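Local coordinates for DNA repair protein RAD2 (Saccharomyces cerevisiae, PDB 4Q0W) that cuts single-stranded DNA in nucleotide excision repair of UV and bulky-adduct damage, probably using bound magnesium ions for the cleavage, at residues V81-R84 and E85-Q89; N265-N268 and F269-W272; D292-K295 and K296-N300; R340-M343 and K344-G348. All coordinates share one frame; numbering follows the deposited sequence.

Interaction 1: V81-R84 and E85-Q89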
# COMPACT_ATOMS: atom_id res chain seq x y z
N VAL A 81 -1.26 20.42 -25.93
CA VAL A 81 -2.70 20.41 -25.64
C VAL A 81 -3.11 19.13 -24.87
O VAL A 81 -3.87 19.20 -23.90
CB VAL A 81 -3.52 20.52 -26.95
CG1 VAL A 81 -5.02 20.32 -26.69
CG2 VAL A 81 -3.26 21.87 -27.63
N LEU A 82 -2.58 17.99 -25.28
CA LEU A 82 -2.96 16.71 -24.67
C LEU A 82 -2.60 16.67 -23.18
O LEU A 82 -3.34 16.12 -22.35
CB LEU A 82 -2.32 15.53 -25.43
CG LEU A 82 -2.65 14.13 -24.88
CD1 LEU A 82 -4.16 13.92 -24.76
CD2 LEU A 82 -2.05 13.05 -25.76
N LYS A 83 -1.46 17.26 -22.84
CA LYS A 83 -1.05 17.40 -21.44
C LYS A 83 -2.01 18.30 -20.65
O LYS A 83 -2.45 17.94 -19.56
CB LYS A 83 0.38 17.96 -21.36
CG LYS A 83 0.90 18.12 -19.93
CD LYS A 83 2.43 18.30 -19.89
CE LYS A 83 2.96 18.41 -18.45
NZ LYS A 83 4.42 18.74 -18.42
N ARG A 84 -2.34 19.46 -21.20
CA ARG A 84 -3.24 20.39 -20.52
C ARG A 84 -4.58 19.70 -20.27
O ARG A 84 -5.16 19.81 -19.18
CB ARG A 84 -3.43 21.68 -21.35
CG ARG A 84 -4.24 22.77 -20.63
CD ARG A 84 -4.10 24.14 -21.30
NE ARG A 84 -4.14 24.06 -22.76
CZ ARG A 84 -5.26 24.08 -23.48
NH1 ARG A 84 -5.19 23.99 -24.81
NH2 ARG A 84 -6.45 24.17 -22.89
N GLU A 85 -5.04 18.93 -21.26
CA GLU A 85 -6.32 18.24 -21.13
C GLU A 85 -6.26 17.13 -20.09
O GLU A 85 -7.16 17.02 -19.25
CB GLU A 85 -6.75 17.69 -22.49
CG GLU A 85 -7.12 18.79 -23.49
CD GLU A 85 -7.30 18.27 -24.90
OE1 GLU A 85 -7.87 19.01 -25.74
OE2 GLU A 85 -6.87 17.12 -25.18
N THR A 86 -5.21 16.31 -20.15
CA THR A 86 -5.04 15.20 -19.21
C THR A 86 -5.02 15.70 -17.76
O THR A 86 -5.76 15.21 -16.90
CB THR A 86 -3.70 14.45 -19.44
OG1 THR A 86 -3.67 13.90 -20.77
CG2 THR A 86 -3.53 13.32 -18.40
N ILE A 87 -4.16 16.67 -17.50
CA ILE A 87 -3.99 17.19 -16.15
C ILE A 87 -5.26 17.85 -15.62
O ILE A 87 -5.65 17.62 -14.46
CB ILE A 87 -2.83 18.20 -16.10
CG1 ILE A 87 -1.51 17.48 -16.43
CG2 ILE A 87 -2.76 18.89 -14.73
CD1 ILE A 87 -0.33 18.42 -16.54
N ARG A 88 -5.92 18.66 -16.44
CA ARG A 88 -7.14 19.32 -15.97
C ARG A 88 -8.22 18.28 -15.66
O ARG A 88 -8.95 18.42 -14.67
CB ARG A 88 -7.63 20.39 -16.97
CG ARG A 88 -8.35 19.82 -18.20
CD ARG A 88 -8.71 20.91 -19.21
NE ARG A 88 -9.52 20.35 -20.30
CZ ARG A 88 -9.56 20.85 -21.53
NH1 ARG A 88 -8.84 21.93 -21.84
NH2 ARG A 88 -10.30 20.27 -22.47
N GLN A 89 -8.30 17.23 -16.47
CA GLN A 89 -9.30 16.20 -16.22
C GLN A 89 -8.98 15.44 -14.94
O GLN A 89 -9.87 15.10 -14.16
CB GLN A 89 -9.42 15.25 -17.42
CG GLN A 89 -10.14 15.90 -18.60
CD GLN A 89 -9.93 15.16 -19.91
OE1 GLN A 89 -9.47 14.01 -19.93
NE2 GLN A 89 -10.27 15.83 -21.01
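T86 grips L82 O twice in the first turns of helix 81-98: its OG1 donates at 2.7 Å and its own backbone N at 2.9 Å. The two donors come to L82 O from opposite faces of the carbonyl plane. With OG1 anti to the carbonyl carbon (chi1 -60°), the threonine hydroxyl folds back over the preceding turn, satisfied within the helix. One residue on, K83 and I87 lie side by side and point the same way, K83 CG touching I87 CD1 at 3.6 Å. The V81 and E85 side chains cross at an angle, V81 CG1 lying 3.3 Å from E85 OE1, a methyl-to-carboxylate van der Waals contact. Two positive groups also approach: R84 NH2 comes to the guanidinium edge of R88, 3.4 Å from R88 NH1, with the planes turned 58° apart. E85 CG lies over one face of the R88 guanidinium, toward its rim.

Beyond this shell, T86 O accepts a hydrogen bond from N246 ND2, L82 rests on Y244, and K83 NZ makes a long, weak ion pair with D243. The K83 side chain also touches E171 and comes about 4 Å from the bound calcium ion, consistent with the corresponding gateway helix of FEN1-like nucleases. The helix follows strand 70-75 within the N-domain, and that strand lies in the central sheet between strands 25-29 and 165-167.

Interaction 2: N265-N268 and F269-W272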
# COMPACT_ATOMS: atom_id res chain seq x y z
N ASN A 265 -0.17 -6.35 -26.81
CA ASN A 265 -0.54 -4.95 -26.96
C ASN A 265 -1.96 -4.65 -26.47
O ASN A 265 -2.73 -5.57 -26.19
CB ASN A 265 -0.33 -4.45 -28.41
CG ASN A 265 -1.31 -5.07 -29.42
OD1 ASN A 265 -2.49 -5.30 -29.13
ND2 ASN A 265 -0.81 -5.31 -30.63
N LEU A 266 -2.30 -3.36 -26.40
CA LEU A 266 -3.54 -2.91 -25.79
C LEU A 266 -4.77 -3.24 -26.63
O LEU A 266 -5.86 -3.42 -26.09
CB LEU A 266 -3.49 -1.40 -25.54
CG LEU A 266 -2.41 -0.94 -24.55
CD1 LEU A 266 -2.50 0.56 -24.30
CD2 LEU A 266 -2.52 -1.71 -23.23
N LYS A 267 -4.60 -3.29 -27.95
CA LYS A 267 -5.71 -3.67 -28.84
C LYS A 267 -6.12 -5.11 -28.55
O LYS A 267 -7.32 -5.40 -28.38
CB LYS A 267 -5.32 -3.51 -30.32
CG LYS A 267 -6.37 -4.09 -31.29
CD LYS A 267 -7.69 -3.32 -31.24
CE LYS A 267 -8.79 -3.97 -32.12
NZ LYS A 267 -8.28 -4.45 -33.45
N ASN A 268 -5.13 -5.99 -28.45
CA ASN A 268 -5.39 -7.38 -28.09
C ASN A 268 -6.02 -7.50 -26.71
O ASN A 268 -6.92 -8.32 -26.50
CB ASN A 268 -4.10 -8.22 -28.19
CG ASN A 268 -3.49 -8.19 -29.58
OD1 ASN A 268 -4.14 -7.76 -30.54
ND2 ASN A 268 -2.24 -8.64 -29.69
N PHE A 269 -5.54 -6.69 -25.77
CA PHE A 269 -6.10 -6.67 -24.42
C PHE A 269 -7.56 -6.22 -24.49
O PHE A 269 -8.45 -6.88 -23.94
CB PHE A 269 -5.22 -5.76 -23.54
CG PHE A 269 -5.80 -5.42 -22.18
CD1 PHE A 269 -6.20 -6.40 -21.29
CD2 PHE A 269 -5.90 -4.09 -21.79
CE1 PHE A 269 -6.72 -6.06 -20.02
CE2 PHE A 269 -6.43 -3.73 -20.54
CZ PHE A 269 -6.83 -4.72 -19.65
N LYS A 270 -7.82 -5.12 -25.20
CA LYS A 270 -9.19 -4.60 -25.31
C LYS A 270 -10.12 -5.64 -25.93
O LYS A 270 -11.18 -5.93 -25.38
CB LYS A 270 -9.24 -3.32 -26.14
CG LYS A 270 -10.69 -2.84 -26.37
CD LYS A 270 -10.77 -1.47 -27.04
CE LYS A 270 -10.30 -1.51 -28.50
NZ LYS A 270 -10.31 -0.12 -29.09
N ASP A 271 -9.70 -6.20 -27.06
CA ASP A 271 -10.52 -7.21 -27.75
C ASP A 271 -10.84 -8.37 -26.80
O ASP A 271 -12.00 -8.81 -26.70
CB ASP A 271 -9.82 -7.71 -29.02
CG ASP A 271 -9.80 -6.66 -30.13
OD1 ASP A 271 -10.60 -5.70 -30.07
OD2 ASP A 271 -8.97 -6.79 -31.06
N TRP A 272 -9.84 -8.84 -26.07
CA TRP A 272 -10.06 -9.91 -25.09
C TRP A 272 -11.12 -9.55 -24.05
O TRP A 272 -12.03 -10.33 -23.77
CB TRP A 272 -8.75 -10.26 -24.37
CG TRP A 272 -9.01 -11.04 -23.13
CD1 TRP A 272 -9.29 -12.38 -23.04
CD2 TRP A 272 -9.05 -10.53 -21.79
NE1 TRP A 272 -9.49 -12.73 -21.73
CE2 TRP A 272 -9.35 -11.62 -20.94
CE3 TRP A 272 -8.85 -9.27 -21.23
CZ2 TRP A 272 -9.45 -11.47 -19.55
CZ3 TRP A 272 -8.96 -9.13 -19.86
CH2 TRP A 272 -9.25 -10.22 -19.03
O HOH W 1 -6.67 -8.31 -31.54
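K267 reaches D271 by a bend of its chain at chi2 (66°) and again at chi4, while D271 sets CG beside its own backbone N (chi1 -71°) and swings the carboxylate back over the preceding turn. This is an i, i+4 pairing in the first turns of helix 266-278, whose start is marked by an N-cap. The bridge is a loose one, with K267 NZ 3.4 Å from D271 OD2. As the two side chains cross, K267 CE comes closer to D271 OD2 (3.0 Å) than NZ does, so the methylene, not the ammonium, makes the nearest approach.

The same OD2 has a second partner: a water donates to it at 2.8 Å and also to N268 OD1 at 2.8 Å, tying the carboxylate to the amide next to the lysine. The other end of that amide is held too, N268 ND2 donating to F263 O.

On the inner side, L266 CD2 and F269 CD2 approach at 4.4 Å, a loose contact between side chains whose main neighbours lie on other parts of the fold. F269 packs on F263, L293 and L297, and L266 on helices 230-240 and 253-263. K270 sends its ammonium group away to the backbone oxygens of D305 and F308.

At the helix start, E235 OE1 accepts from the backbone N of L266, and N265 supplies the cap: N265 OD1 accepts from N268 N at 2.8 Å, almost straight at the hydrogen (173°) and nearly end-on to the side-chain C=O.

Interaction 3: D292-K295 and K296-N300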
# COMPACT_ATOMS: atom_id res chain seq x y z
N ASP A 292 -9.27 -13.83 -13.24
CA ASP A 292 -8.97 -12.90 -12.15
C ASP A 292 -8.85 -11.46 -12.66
O ASP A 292 -9.39 -10.53 -12.06
CB ASP A 292 -7.68 -13.30 -11.43
CG ASP A 292 -7.81 -14.60 -10.65
OD1 ASP A 292 -8.96 -15.03 -10.38
OD2 ASP A 292 -6.76 -15.18 -10.29
N LEU A 293 -8.12 -11.28 -13.76
CA LEU A 293 -7.96 -9.95 -14.34
C LEU A 293 -9.32 -9.36 -14.74
O LEU A 293 -9.61 -8.20 -14.47
CB LEU A 293 -7.02 -10.00 -15.54
CG LEU A 293 -6.86 -8.70 -16.34
CD1 LEU A 293 -6.44 -7.55 -15.44
CD2 LEU A 293 -5.85 -8.91 -17.46
N ARG A 294 -10.16 -10.18 -15.38
CA ARG A 294 -11.47 -9.70 -15.81
C ARG A 294 -12.29 -9.23 -14.62
O ARG A 294 -12.86 -8.14 -14.64
CB ARG A 294 -12.24 -10.78 -16.55
CG ARG A 294 -13.61 -10.32 -17.03
CD ARG A 294 -14.33 -11.41 -17.81
NE ARG A 294 -13.55 -11.83 -18.98
CZ ARG A 294 -13.52 -11.17 -20.14
NH1 ARG A 294 -14.22 -10.05 -20.28
NH2 ARG A 294 -12.79 -11.63 -21.15
N LYS A 295 -12.33 -10.05 -13.57
CA LYS A 295 -13.07 -9.71 -12.36
C LYS A 295 -12.60 -8.37 -11.80
O LYS A 295 -13.42 -7.54 -11.38
CB LYS A 295 -12.91 -10.82 -11.31
CG LYS A 295 -14.11 -10.99 -10.40
CD LYS A 295 -14.21 -9.89 -9.35
CE LYS A 295 -15.63 -9.36 -9.24
NZ LYS A 295 -16.07 -8.69 -10.50
N LYS A 296 -11.30 -8.15 -11.82
CA LYS A 296 -10.73 -6.89 -11.35
C LYS A 296 -11.16 -5.69 -12.20
O LYS A 296 -11.51 -4.63 -11.67
CB LYS A 296 -9.21 -6.98 -11.31
CG LYS A 296 -8.54 -5.68 -10.91
CD LYS A 296 -7.06 -5.89 -10.66
CE LYS A 296 -6.38 -4.57 -10.32
NZ LYS A 296 -4.93 -4.77 -10.08
N LEU A 297 -11.13 -5.85 -13.53
CA LEU A 297 -11.50 -4.74 -14.42
C LEU A 297 -12.98 -4.39 -14.24
O LEU A 297 -13.35 -3.22 -14.18
CB LEU A 297 -11.16 -5.09 -15.88
CG LEU A 297 -9.68 -5.38 -16.17
CD1 LEU A 297 -9.50 -6.09 -17.51
CD2 LEU A 297 -8.84 -4.12 -16.14
N VAL A 298 -13.82 -5.42 -14.14
CA VAL A 298 -15.26 -5.21 -13.91
C VAL A 298 -15.49 -4.43 -12.62
O VAL A 298 -16.13 -3.37 -12.62
CB VAL A 298 -16.03 -6.54 -13.89
CG1 VAL A 298 -17.49 -6.32 -13.49
CG2 VAL A 298 -15.97 -7.20 -15.25
N ASN A 299 -14.93 -4.94 -11.52
CA ASN A 299 -15.06 -4.27 -10.23
C ASN A 299 -14.55 -2.83 -10.29
O ASN A 299 -15.11 -1.94 -9.64
CB ASN A 299 -14.34 -5.06 -9.12
CG ASN A 299 -14.58 -4.46 -7.74
OD1 ASN A 299 -13.65 -3.93 -7.11
ND2 ASN A 299 -15.82 -4.51 -7.28
N ASN A 300 -13.51 -2.59 -11.08
CA ASN A 300 -13.02 -1.22 -11.25
C ASN A 300 -13.78 -0.42 -12.32
O ASN A 300 -13.38 0.69 -12.66
CB ASN A 300 -11.51 -1.20 -11.51
CG ASN A 300 -10.71 -1.51 -10.26
OD1 ASN A 300 -11.18 -1.28 -9.14
ND2 ASN A 300 -9.49 -2.04 -10.43
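L293 and L297 meet one turn apart near the C-terminal end of helix 288-299, an amphipathic helix with its leucine face against helix 266-278 and its polar face beside the bound DNA. The apolar contact comes first: L293 CG lies 3.9 Å from L297 CD1, and L293 CD1 lies 4.0 Å from L297 CG. L293 carries CG anti to the backbone N (chi1 174°), whereas L297 sets it beside the backbone N (chi1 -59°), and the two branches therefore converge although their CB atoms start a turn apart. Together they pack on W272 and F269, while V298 CG2 stays near R294 CG at 4.3 Å.

Polar side chains find their partners mostly beyond this turn: the buried guanidinium of R294 pairs through NE with E286, donates from NH1 to Y273 O and Q277 OE1 and from NH2 to W272 O, and forms a cation-pi contact with W272, while D292 pairs with K288 and the fully extended K296 reaches G250 O through NZ.

On the DNA side, D292 and N299 pack near phosphates, K296 near a sugar, and K295, modelled in two conformers, probably also near a phosphate.

Backbone bonds complete the turn, V298 N to R294 O being 2.9 Å. N300, the first residue to leave helical angles, still donates its N to K296 O at 2.9 Å.

Interaction 4: R340-M343 and K344-G348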
# COMPACT_ATOMS: atom_id res chain seq x y z
N ARG A 340 31.64 37.23 -12.18
CA ARG A 340 31.89 37.97 -10.93
C ARG A 340 30.82 39.03 -10.69
O ARG A 340 30.20 39.08 -9.63
CB ARG A 340 33.23 38.70 -11.00
CG ARG A 340 34.47 37.88 -10.70
CD ARG A 340 35.68 38.67 -11.21
NE ARG A 340 36.96 38.17 -10.71
CZ ARG A 340 38.13 38.72 -11.00
NH1 ARG A 340 38.17 39.80 -11.78
NH2 ARG A 340 39.25 38.21 -10.53
N SER A 341 30.61 39.89 -11.68
CA SER A 341 29.63 40.94 -11.51
C SER A 341 28.19 40.39 -11.41
O SER A 341 27.36 40.93 -10.66
CB SER A 341 29.76 41.99 -12.62
OG SER A 341 29.75 41.39 -13.91
N PHE A 342 27.91 39.31 -12.13
CA PHE A 342 26.57 38.70 -12.08
C PHE A 342 26.24 38.20 -10.69
O PHE A 342 25.18 38.52 -10.15
CB PHE A 342 26.45 37.54 -13.07
CG PHE A 342 25.06 36.95 -13.14
CD1 PHE A 342 24.11 37.49 -13.99
CD2 PHE A 342 24.71 35.86 -12.34
CE1 PHE A 342 22.82 36.95 -14.06
CE2 PHE A 342 23.41 35.31 -12.40
CZ PHE A 342 22.47 35.86 -13.26
N MET A 343 27.13 37.38 -10.13
CA MET A 343 26.94 36.83 -8.79
C MET A 343 26.95 37.92 -7.71
O MET A 343 26.26 37.81 -6.68
CB MET A 343 28.00 35.77 -8.48
CG MET A 343 27.95 34.54 -9.40
SD MET A 343 26.34 33.71 -9.38
CE MET A 343 26.51 32.67 -7.91
N LYS A 344 27.73 38.97 -7.94
CA LYS A 344 27.77 40.11 -7.02
C LYS A 344 26.40 40.74 -6.97
O LYS A 344 25.79 40.88 -5.91
CB LYS A 344 28.77 41.15 -7.54
CG LYS A 344 28.82 42.42 -6.71
CD LYS A 344 29.60 42.19 -5.44
CE LYS A 344 29.83 43.52 -4.71
NZ LYS A 344 30.52 43.29 -3.41
N THR A 345 25.90 41.09 -8.16
CA THR A 345 24.62 41.75 -8.30
C THR A 345 23.46 40.90 -7.78
O THR A 345 22.59 41.40 -7.06
CB THR A 345 24.37 42.09 -9.77
OG1 THR A 345 25.31 43.08 -10.21
CG2 THR A 345 22.96 42.61 -9.97
N GLN A 346 23.44 39.61 -8.13
CA GLN A 346 22.29 38.74 -7.85
C GLN A 346 22.28 38.20 -6.43
O GLN A 346 21.21 38.00 -5.85
CB GLN A 346 22.25 37.57 -8.83
CG GLN A 346 22.04 37.97 -10.29
CD GLN A 346 20.65 38.55 -10.53
OE1 GLN A 346 19.71 38.25 -9.79
NE2 GLN A 346 20.52 39.37 -11.56
N LEU A 347 23.47 37.95 -5.89
CA LEU A 347 23.57 37.23 -4.62
C LEU A 347 24.48 37.89 -3.57
O LEU A 347 24.64 37.36 -2.47
CB LEU A 347 24.05 35.79 -4.87
CG LEU A 347 23.12 34.87 -5.66
CD1 LEU A 347 23.78 33.52 -5.89
CD2 LEU A 347 21.80 34.69 -4.94
N GLY A 348 25.08 39.02 -3.92
CA GLY A 348 25.96 39.71 -3.00
C GLY A 348 27.32 39.05 -2.84
O GLY A 348 28.09 39.42 -1.94
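Helix 336-347, which packs against helices 52-66 and 148-160, sets Q346 over the F342 ring and M343 beside L347 near its C-terminal end. Q346 CG sits over one face of the F342 ring, 3.7 Å from the ring centroid and 16° off the normal, a CH-pi contact. The amide beyond it is tilted 32° to the ring plane. F342 with its CG anti to the backbone N (chi1 -175°) leans toward the next turn and meets that methylene. M343 folds at chi2 and chi3 and runs alongside L347, and its CE reaches L347 CD1 at 3.5 Å.

The backbone bond between the same pair, L347 N to M343 O at 2.9 Å, is less regular, the donor standing above the carbonyl plane. G348, with positive phi, still gives its N to K344 O at 2.8 Å.

Around this, F342 touches I54 and L157, M343 touches F58, and R340 pairs with D355. The two main side-chain contacts depend on carbon meeting carbon or a pi face, so they are mainly dispersive; the neighbouring amide probably makes the Q346 methylene slightly more positive and so favours its place above the ring.

All four are i, i+4 contacts inside single helices. Interaction 1 lies at the metal centre, beside the bound calcium ion, its nearest atom about 5 Å from the DNA. Interactions 2 and 3 touch: F269 CZ meets L297 CD1 at 3.7 Å, and W272 O lies 3.0 Å from R294 NH2, probably a hydrogen bond. The two helices thus share one core, and interaction 3 turns another side to the DNA, its nearest atom about 3 Å away. Interaction 4 is remote, its nearest atom about 17 Å from DNA, its centre 40 Å from that of interaction 1, and 60 Å from that of interaction 3, which lies on the opposite side of the chain's centre.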